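Local coordinates for SnoaL-like domain-containing protein (Agrobacterium tumefaciens str. C58, PDB 3DXO) that is of unknown function but belongs to the SnoaL-like family of the NTF2 clan and may be an isomerase, at residues Q4-A9 and G71-H76; R37-L42 and N111-L116; F82-I87 and G97-S102. One frame throughout, in Å; residues are numbered along the deposited sequence.

Interaction 1 of 3, residues Q4-A9 and G71-H76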
loop_
_atom_site.group_PDB
_atom_site.type_symbol
_atom_site.label_atom_id
_atom_site.label_comp_id
_atom_site.label_asym_id
_atom_site.label_seq_id
_atom_site.Cartn_x
_atom_site.Cartn_y
_atom_site.Cartn_z
ATOM N N GLN B 4 15.896 -0.259 -8.638
ATOM C CA GLN B 4 15.900 -0.619 -7.217
ATOM C C GLN B 4 14.517 -1.223 -6.820
ATOM O O GLN B 4 14.475 -2.224 -6.088
ATOM C CB GLN B 4 16.354 0.588 -6.356
ATOM C CG GLN B 4 16.204 0.474 -4.799
ATOM C CD GLN B 4 15.083 1.375 -4.186
ATOM O OE1 GLN B 4 14.175 0.883 -3.511
ATOM N NE2 GLN B 4 15.175 2.693 -4.406
ATOM N N HIS B 5 13.412 -0.671 -7.354
ATOM C CA HIS B 5 12.068 -1.201 -7.053
ATOM C C HIS B 5 11.759 -2.523 -7.748
ATOM O O HIS B 5 10.954 -3.325 -7.240
ATOM C CB HIS B 5 10.955 -0.199 -7.379
ATOM C CG HIS B 5 11.069 1.098 -6.636
ATOM N ND1 HIS B 5 11.033 1.175 -5.259
ATOM C CD2 HIS B 5 11.217 2.369 -7.084
ATOM C CE1 HIS B 5 11.173 2.437 -4.893
ATOM N NE2 HIS B 5 11.276 3.185 -5.981
ATOM N N LEU B 6 12.381 -2.756 -8.907
ATOM C CA LEU B 6 12.159 -4.007 -9.635
ATOM C C LEU B 6 12.887 -5.128 -8.887
ATOM O O LEU B 6 12.308 -6.218 -8.633
ATOM C CB LEU B 6 12.623 -3.898 -11.091
ATOM C CG LEU B 6 12.450 -5.155 -11.947
ATOM C CD1 LEU B 6 10.993 -5.645 -11.942
ATOM C CD2 LEU B 6 12.964 -4.921 -13.371
ATOM N N THR B 7 14.135 -4.844 -8.510
ATOM C CA THR B 7 14.957 -5.807 -7.767
ATOM C C THR B 7 14.235 -6.241 -6.474
ATOM O O THR B 7 14.169 -7.432 -6.141
ATOM C CB THR B 7 16.343 -5.205 -7.436
ATOM O OG1 THR B 7 16.994 -4.827 -8.662
ATOM C CG2 THR B 7 17.194 -6.174 -6.644
ATOM N N ILE B 8 13.670 -5.272 -5.767
ATOM C CA ILE B 8 12.992 -5.570 -4.517
ATOM C C ILE B 8 11.790 -6.481 -4.797
ATOM O O ILE B 8 11.623 -7.505 -4.114
ATOM C CB ILE B 8 12.608 -4.276 -3.767
ATOM C CG1 ILE B 8 13.893 -3.510 -3.376
ATOM C CG2 ILE B 8 11.785 -4.598 -2.531
ATOM C CD1 ILE B 8 13.701 -2.034 -2.988
ATOM N N ALA B 9 11.007 -6.151 -5.835
ATOM C CA ALA B 9 9.836 -6.953 -6.185
ATOM C C ALA B 9 10.287 -8.376 -6.540
ATOM O O ALA B 9 9.726 -9.370 -6.048
ATOM C CB ALA B 9 9.084 -6.323 -7.321
ATOM N N GLY B 71 2.695 -5.922 -14.316
ATOM C CA GLY B 71 3.014 -4.497 -14.410
ATOM C C GLY B 71 4.423 -4.114 -13.983
ATOM O O GLY B 71 5.273 -4.970 -13.817
ATOM N N THR B 72 4.669 -2.817 -13.815
ATOM C CA THR B 72 5.979 -2.316 -13.405
ATOM C C THR B 72 5.987 -1.843 -11.971
ATOM O O THR B 72 5.240 -0.955 -11.627
ATOM C CB THR B 72 6.398 -1.110 -14.250
ATOM O OG1 THR B 72 6.569 -1.538 -15.592
ATOM C CG2 THR B 72 7.713 -0.513 -13.757
ATOM N N PRO B 73 6.821 -2.449 -11.128
ATOM C CA PRO B 73 6.953 -1.941 -9.776
ATOM C C PRO B 73 7.325 -0.450 -9.752
ATOM O O PRO B 73 7.943 0.072 -10.694
ATOM C CB PRO B 73 8.100 -2.781 -9.194
ATOM C CG PRO B 73 8.055 -4.081 -9.972
ATOM C CD PRO B 73 7.639 -3.656 -11.355
ATOM N N ASP B 74 6.921 0.242 -8.691
ATOM C CA ASP B 74 7.266 1.638 -8.544
ATOM C C ASP B 74 7.490 1.928 -7.071
ATOM O O ASP B 74 7.501 1.025 -6.231
ATOM C CB ASP B 74 6.151 2.534 -9.126
ATOM C CG ASP B 74 4.841 2.442 -8.350
ATOM O OD1 ASP B 74 4.534 1.375 -7.805
ATOM O OD2 ASP B 74 4.108 3.433 -8.293
ATOM N N GLY B 75 7.660 3.199 -6.745
ATOM C CA GLY B 75 7.819 3.567 -5.363
ATOM C C GLY B 75 8.515 4.879 -5.145
ATOM O O GLY B 75 8.665 5.693 -6.057
ATOM N N HIS B 76 8.925 5.059 -3.897
ATOM C CA HIS B 76 9.585 6.274 -3.445
ATOM C C HIS B 76 10.156 6.037 -2.060
ATOM O O HIS B 76 9.619 5.222 -1.303
ATOM C CB HIS B 76 8.608 7.454 -3.428
ATOM C CG HIS B 76 7.366 7.193 -2.644
ATOM N ND1 HIS B 76 7.301 7.361 -1.280
ATOM C CD2 HIS B 76 6.143 6.774 -3.035
ATOM C CE1 HIS B 76 6.085 7.063 -0.862
ATOM N NE2 HIS B 76 5.360 6.714 -1.909
#
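His5 and Leu6 lie on the turn of helix 4-9 that comes closest to Pro73 and Asp74 of strand 72-76, the short axes passing 7.1 Å apart and inclined at 116°. This is a helix laid over an edge of a sheet, and van der Waals contact carries it. The His5 imidazole rests with one face against the strand backbone. Gly75 CA sits 3.7 Å from the ring centroid, a CH-pi contact, and the carbonyl O of Asp74 lies over the same face near the rim. Gln4 CD, from the same helix, lies over the rim of the opposite face. With CG anti to its own carbonyl carbon (chi1 -59°), the ring swings out over the strand, and a hydrogen bond between ND1 and Thr80 OG1 helps fix its rotation. Glycine suits position 75 because, lacking a side chain, it lets the imidazole settle directly on the main chain. Toward the start of the strand, the compact Pro73 ring fills the angle between two helix side chains: its CG meets Ala9 CB at 3.6 Å, while Leu6 comes obliquely, its CD1 3.9 Å from Pro73 CG. Pro73 and Ala9 both reach Phe82 on the next strand, 79-87, and Leu6 and Ala9 also cover Leu69 of strand 66-76. Beyond the helix, His76 NE2 bonds to Gly114 O of the second subunit, so the strand continues into the dimer interface.

Interaction 2 of 3, residues R37-L42 and N111-L116; sequences RYVDPL and NVVGFL
The carbonyl oxygen of Val39 is gripped by two neighbours on the parallel strand 111-116: Gly114 N gives it a hydrogen bond of 2.9 Å, and Val113 CA adds a C-H...O contact at 3.3 Å. The same pattern is repeated upstream, where Arg37 O accepts from Val112 N at 2.9 Å and Val112 O accepts from Val39 N. Side chains then alternate between the faces. On one, Tyr38 and Val112 meet, the ring atom CD2 lying 3.8 Å from Val112 CG1. Tyr38 holds its CG anti to the backbone N (chi1 177°), which carries the phenol along the strand to Asp40, where OH donates to OD2 at 2.6 Å. The carboxylate is met there on its anti side. Its other oxygen, OD1, accepts from Leu42 N and closes an Asx turn, with a weak second bond from Met43 N. Aspartate suits this spot because its short chain can reach both the phenol and the backbone that turns away after the strand. On the other face the branched Val39 and Val113 lie side by side, and both pack on Phe79 of the second subunit. Past the strand end Pro41 CG touches Leu116 CD1 at 3.8 Å. Gly114 lies opposite Asp40, where a bare alpha carbon suits the close approach of the backbones. Tyr38 is buried under helices 3-17 and 47-61, whereas Asp40 lies beside a bound di(hydroxyethyl)ether, probably from the crystallisation liquor. The chemistry thus implies an aspartate held in place by tyrosine and turn, possibly at a pocket like those of NTF2-type folds.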
loop_
_atom_site.group_PDB
_atom_site.type_symbol
_atom_site.label_atom_id
_atom_site.label_comp_id
_atom_site.label_asym_id
_atom_site.label_seq_id
_atom_site.Cartn_x
_atom_site.Cartn_y
_atom_site.Cartn_z
ATOM N N ARG B 37 7.759 -7.534 9.723
ATOM C CA ARG B 37 6.349 -7.813 9.954
ATOM C C ARG B 37 5.621 -7.941 8.618
ATOM O O ARG B 37 5.860 -7.161 7.690
ATOM C CB ARG B 37 5.775 -6.611 10.700
ATOM C CG ARG B 37 4.568 -6.821 11.560
ATOM C CD ARG B 37 4.946 -6.912 13.018
ATOM N NE ARG B 37 3.846 -6.376 13.820
ATOM C CZ ARG B 37 2.731 -7.044 14.138
ATOM N NH1 ARG B 37 2.545 -8.312 13.722
ATOM N NH2 ARG B 37 1.792 -6.435 14.878
ATOM N N TYR B 38 4.717 -8.903 8.533
ATOM C CA TYR B 38 3.918 -9.126 7.336
ATOM C C TYR B 38 2.436 -9.258 7.704
ATOM O O TYR B 38 2.081 -9.849 8.712
ATOM C CB TYR B 38 4.395 -10.410 6.628
ATOM C CG TYR B 38 3.605 -10.800 5.407
ATOM C CD1 TYR B 38 2.354 -11.399 5.526
ATOM C CD2 TYR B 38 4.106 -10.594 4.144
ATOM C CE1 TYR B 38 1.609 -11.764 4.406
ATOM C CE2 TYR B 38 3.386 -10.957 3.023
ATOM C CZ TYR B 38 2.130 -11.542 3.157
ATOM O OH TYR B 38 1.384 -11.895 2.047
ATOM N N VAL B 39 1.573 -8.690 6.883
ATOM C CA VAL B 39 0.133 -8.879 7.042
ATOM C C VAL B 39 -0.572 -8.697 5.703
ATOM O O VAL B 39 -0.303 -7.730 4.973
ATOM C CB VAL B 39 -0.535 -7.950 8.125
ATOM C CG1 VAL B 39 -0.520 -6.483 7.705
ATOM C CG2 VAL B 39 -1.961 -8.402 8.374
ATOM N N ASP B 40 -1.445 -9.651 5.380
ATOM C CA ASP B 40 -2.315 -9.563 4.191
ATOM C C ASP B 40 -3.733 -9.979 4.639
ATOM O O ASP B 40 -3.967 -10.191 5.843
ATOM C CB ASP B 40 -1.742 -10.365 2.993
ATOM C CG ASP B 40 -1.844 -11.894 3.157
ATOM O OD1 ASP B 40 -2.680 -12.426 3.939
ATOM O OD2 ASP B 40 -1.068 -12.573 2.464
ATOM N N PRO B 41 -4.686 -10.113 3.702
ATOM C CA PRO B 41 -6.044 -10.442 4.232
ATOM C C PRO B 41 -6.212 -11.842 4.826
ATOM O O PRO B 41 -7.189 -12.084 5.524
ATOM C CB PRO B 41 -6.967 -10.289 3.011
ATOM C CG PRO B 41 -6.104 -9.701 1.905
ATOM C CD PRO B 41 -4.663 -9.973 2.240
ATOM N N LEU B 42 -5.285 -12.749 4.551
ATOM C CA LEU B 42 -5.378 -14.134 5.024
ATOM C C LEU B 42 -4.319 -14.544 6.056
ATOM O O LEU B 42 -4.448 -15.564 6.720
ATOM C CB LEU B 42 -5.165 -15.056 3.821
ATOM C CG LEU B 42 -6.089 -14.894 2.614
ATOM C CD1 LEU B 42 -5.665 -15.780 1.412
ATOM C CD2 LEU B 42 -7.528 -15.176 3.082
ATOM N N ASN B 111 8.816 -4.375 6.637
ATOM C CA ASN B 111 7.368 -4.281 6.721
ATOM C C ASN B 111 6.672 -4.552 5.390
ATOM O O ASN B 111 7.073 -4.003 4.374
ATOM C CB ASN B 111 6.987 -2.879 7.221
ATOM C CG ASN B 111 5.651 -2.865 7.960
ATOM O OD1 ASN B 111 5.318 -3.827 8.664
ATOM N ND2 ASN B 111 4.889 -1.778 7.819
ATOM N N VAL B 112 5.669 -5.423 5.382
ATOM C CA VAL B 112 4.921 -5.689 4.154
ATOM C C VAL B 112 3.426 -5.745 4.416
ATOM O O VAL B 112 2.974 -6.406 5.347
ATOM C CB VAL B 112 5.323 -6.998 3.492
ATOM C CG1 VAL B 112 4.380 -7.280 2.309
ATOM C CG2 VAL B 112 6.796 -6.939 3.034
ATOM N N VAL B 113 2.660 -5.035 3.602
ATOM C CA VAL B 113 1.227 -5.051 3.730
ATOM C C VAL B 113 0.658 -5.453 2.367
ATOM O O VAL B 113 0.806 -4.724 1.402
ATOM C CB VAL B 113 0.660 -3.675 4.204
ATOM C CG1 VAL B 113 -0.859 -3.693 4.234
ATOM C CG2 VAL B 113 1.206 -3.301 5.583
ATOM N N GLY B 114 -0.004 -6.611 2.304
ATOM C CA GLY B 114 -0.581 -7.118 1.065
ATOM C C GLY B 114 -2.089 -7.006 0.961
ATOM O O GLY B 114 -2.789 -6.958 1.982
ATOM N N PHE B 115 -2.588 -6.955 -0.277
ATOM C CA PHE B 115 -4.026 -6.879 -0.577
ATOM C C PHE B 115 -4.369 -7.860 -1.723
ATOM O O PHE B 115 -3.512 -8.222 -2.491
ATOM C CB PHE B 115 -4.408 -5.458 -0.977
ATOM C CG PHE B 115 -4.120 -4.424 0.077
ATOM C CD1 PHE B 115 -2.877 -3.799 0.146
ATOM C CD2 PHE B 115 -5.099 -4.068 0.996
ATOM C CE1 PHE B 115 -2.605 -2.849 1.123
ATOM C CE2 PHE B 115 -4.850 -3.107 1.963
ATOM C CZ PHE B 115 -3.591 -2.485 2.027
ATOM N N LEU B 116 -5.618 -8.292 -1.831
ATOM C CA LEU B 116 -6.028 -9.214 -2.894
ATOM C C LEU B 116 -6.741 -8.478 -4.019
ATOM O O LEU B 116 -7.442 -7.501 -3.768
ATOM C CB LEU B 116 -6.926 -10.319 -2.341
ATOM C CG LEU B 116 -6.136 -11.366 -1.539
ATOM C CD1 LEU B 116 -7.140 -12.234 -0.727
ATOM C CD2 LEU B 116 -5.124 -12.270 -2.393
#

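Interaction 3 of 3, residues F82-I87 and G97-S102; sequences FSWRLI and GTDVVS
Trp84 places its CG between the backbone N and the carbonyl carbon (chi1 54°), and Asp99 turns its CG anti to its own carbonyl carbon (chi1 -59°), which brings the indole and the carboxylate together across the antiparallel hairpin of strands 79-87 and 93-103, at the heart of the NTF2-like curved sheet. Trp84 NE1 donates to Asp99 OD2 at 3.0 Å. The acceptor lies close to the indole plane and is approached on its syn side, but the N-H...O angle of 131° shows a bent bond. The carboxylate plane is only modestly inclined to the indole. Glycine suits position 97 because the indole lies across this point of the partner strand: Gly97 CA makes a CH-pi contact 3.9 Å from the centroid of the six-membered ring. Phe82 also leans across to the other strand. Asp99 CB lies over one face of the Phe82 ring, and Phe82 CE2 meets Val101 CG2 at 3.6 Å, joining a flat ring to a branched aliphatic group in the buried layer beneath helix 3-17, where Tyr12 meets both Phe82 and Asp99. Phe82 with Asp99 and Trp84 with Gly97 each bond in both directions. Between them the non-hydrogen-bonded pair Ser83 and Thr98 puts two small hydroxyl residues on the opposite face, where Thr98 OG1 bonds to Asp117 OD2. Phe67 meets the Trp84 ring edge-to-face, and a bound di(hydroxyethyl)ether, probably from the crystallisation liquor, lies close to the Trp84 side chain. Over the centre of that indole, the Gly97 backbone N sits 3.3 Å above the ring plane.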
loop_
_atom_site.group_PDB
_atom_site.type_symbol
_atom_site.label_atom_id
_atom_site.label_comp_id
_atom_site.label_asym_id
_atom_site.label_seq_id
_atom_site.Cartn_x
_atom_site.Cartn_y
_atom_site.Cartn_z
ATOM N N PHE B 82 4.175 -3.140 -5.899
ATOM C CA PHE B 82 4.091 -4.008 -7.055
ATOM C C PHE B 82 2.909 -4.932 -6.938
ATOM O O PHE B 82 2.344 -5.125 -5.844
ATOM C CB PHE B 82 5.373 -4.837 -7.204
ATOM C CG PHE B 82 5.656 -5.730 -6.039
ATOM C CD1 PHE B 82 5.152 -7.017 -5.997
ATOM C CD2 PHE B 82 6.428 -5.281 -4.977
ATOM C CE1 PHE B 82 5.411 -7.857 -4.881
ATOM C CE2 PHE B 82 6.680 -6.096 -3.879
ATOM C CZ PHE B 82 6.177 -7.380 -3.829
ATOM N N SER B 83 2.536 -5.501 -8.080
ATOM C CA SER B 83 1.432 -6.456 -8.149
ATOM C C SER B 83 1.874 -7.749 -8.804
ATOM O O SER B 83 2.849 -7.774 -9.550
ATOM C CB SER B 83 0.224 -5.864 -8.853
ATOM O OG SER B 83 -0.326 -4.846 -8.036
ATOM N N TRP B 84 1.153 -8.827 -8.479
ATOM C CA TRP B 84 1.471 -10.152 -8.978
ATOM C C TRP B 84 0.190 -10.931 -9.218
ATOM O O TRP B 84 -0.826 -10.610 -8.636
ATOM C CB TRP B 84 2.352 -10.900 -7.961
ATOM C CG TRP B 84 1.741 -10.924 -6.625
ATOM C CD1 TRP B 84 1.969 -10.039 -5.620
ATOM C CD2 TRP B 84 0.737 -11.842 -6.140
ATOM N NE1 TRP B 84 1.201 -10.368 -4.525
ATOM C CE2 TRP B 84 0.426 -11.458 -4.820
ATOM C CE3 TRP B 84 0.079 -12.939 -6.693
ATOM C CZ2 TRP B 84 -0.539 -12.118 -4.041
ATOM C CZ3 TRP B 84 -0.875 -13.617 -5.909
ATOM C CH2 TRP B 84 -1.167 -13.197 -4.596
ATOM N N ARG B 85 0.275 -11.965 -10.051
ATOM C CA ARG B 85 -0.830 -12.838 -10.377
ATOM C C ARG B 85 -0.526 -14.242 -9.855
ATOM O O ARG B 85 0.634 -14.668 -9.839
ATOM C CB ARG B 85 -0.995 -12.911 -11.901
ATOM C CG ARG B 85 -1.199 -11.580 -12.641
ATOM C CD ARG B 85 -2.365 -10.783 -12.075
ATOM N NE ARG B 85 -3.600 -11.545 -12.121
ATOM C CZ ARG B 85 -4.699 -11.231 -11.455
ATOM N NH1 ARG B 85 -4.715 -10.160 -10.682
ATOM N NH2 ARG B 85 -5.775 -12.006 -11.544
ATOM N N LEU B 86 -1.566 -14.958 -9.435
ATOM C CA LEU B 86 -1.426 -16.320 -8.943
ATOM C C LEU B 86 -1.744 -17.258 -10.080
ATOM O O LEU B 86 -2.877 -17.281 -10.549
ATOM C CB LEU B 86 -2.391 -16.582 -7.773
ATOM C CG LEU B 86 -2.364 -17.917 -7.012
ATOM C CD1 LEU B 86 -1.013 -18.198 -6.405
ATOM C CD2 LEU B 86 -3.433 -17.899 -5.951
ATOM N N ILE B 87 -0.736 -18.032 -10.508
ATOM C CA ILE B 87 -0.865 -18.991 -11.614
ATOM C C ILE B 87 -0.945 -20.467 -11.134
ATOM O O ILE B 87 -0.123 -20.974 -10.349
ATOM C CB ILE B 87 0.257 -18.800 -12.677
ATOM C CG1 ILE B 87 0.358 -17.319 -13.135
ATOM C CG2 ILE B 87 0.025 -19.723 -13.867
ATOM C CD1 ILE B 87 -0.893 -16.693 -13.693
ATOM N N GLY B 97 -2.581 -10.309 -6.275
ATOM C CA GLY B 97 -2.434 -9.375 -5.154
ATOM C C GLY B 97 -1.597 -8.153 -5.480
ATOM O O GLY B 97 -1.096 -8.008 -6.608
ATOM N N THR B 98 -1.501 -7.261 -4.491
ATOM C CA THR B 98 -0.682 -6.059 -4.562
ATOM C C THR B 98 -0.029 -5.883 -3.200
ATOM O O THR B 98 -0.676 -6.110 -2.184
ATOM C CB THR B 98 -1.518 -4.827 -4.930
ATOM O OG1 THR B 98 -2.052 -5.032 -6.243
ATOM C CG2 THR B 98 -0.677 -3.555 -4.916
ATOM N N ASP B 99 1.241 -5.489 -3.173
ATOM C CA ASP B 99 1.932 -5.309 -1.905
ATOM C C ASP B 99 2.664 -3.979 -1.806
ATOM O O ASP B 99 3.109 -3.408 -2.818
ATOM C CB ASP B 99 3.007 -6.387 -1.713
ATOM C CG ASP B 99 2.457 -7.787 -1.727
ATOM O OD1 ASP B 99 1.877 -8.242 -0.709
ATOM O OD2 ASP B 99 2.687 -8.457 -2.759
ATOM N N VAL B 100 2.803 -3.511 -0.565
ATOM C CA VAL B 100 3.610 -2.345 -0.260
ATOM C C VAL B 100 4.690 -2.886 0.672
ATOM O O VAL B 100 4.374 -3.426 1.716
ATOM C CB VAL B 100 2.803 -1.218 0.361
ATOM C CG1 VAL B 100 3.724 -0.018 0.688
ATOM C CG2 VAL B 100 1.728 -0.810 -0.616
ATOM N N VAL B 101 5.950 -2.747 0.258
ATOM C CA VAL B 101 7.107 -3.236 1.005
ATOM C C VAL B 101 7.970 -2.065 1.511
ATOM O O VAL B 101 8.141 -1.086 0.809
ATOM C CB VAL B 101 7.950 -4.151 0.086
ATOM C CG1 VAL B 101 9.208 -4.635 0.788
ATOM C CG2 VAL B 101 7.116 -5.319 -0.367
ATOM N N SER B 102 8.504 -2.165 2.722
ATOM C CA SER B 102 9.342 -1.114 3.288
ATOM C C SER B 102 10.711 -1.679 3.602
ATOM O O SER B 102 10.834 -2.771 4.167
ATOM C CB SER B 102 8.779 -0.600 4.607
ATOM O OG SER B 102 7.379 -0.480 4.564
#

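In the fold
The three contacts step across one mixed sheet. Interaction 3, the most buried, lies between the other two: its strand 93-103 bonds to strand 109-117 of interaction 2, with Phe115 N 2.8 Å from Thr98 O, while its strand 79-87 neighbours strand 66-76 of interaction 1. Interactions 1 and 2 do not touch; their centres are about 17 Å apart. Chemistry follows place. Interactions 2 and 3 are strand pairings built on backbone hydrogen bonds, one parallel and one antiparallel, whereas interaction 1 fastens a helix to an outer strand by apolar and ring-face contact. Interactions 1 and 2 are only partly buried, and all three reach the second subunit.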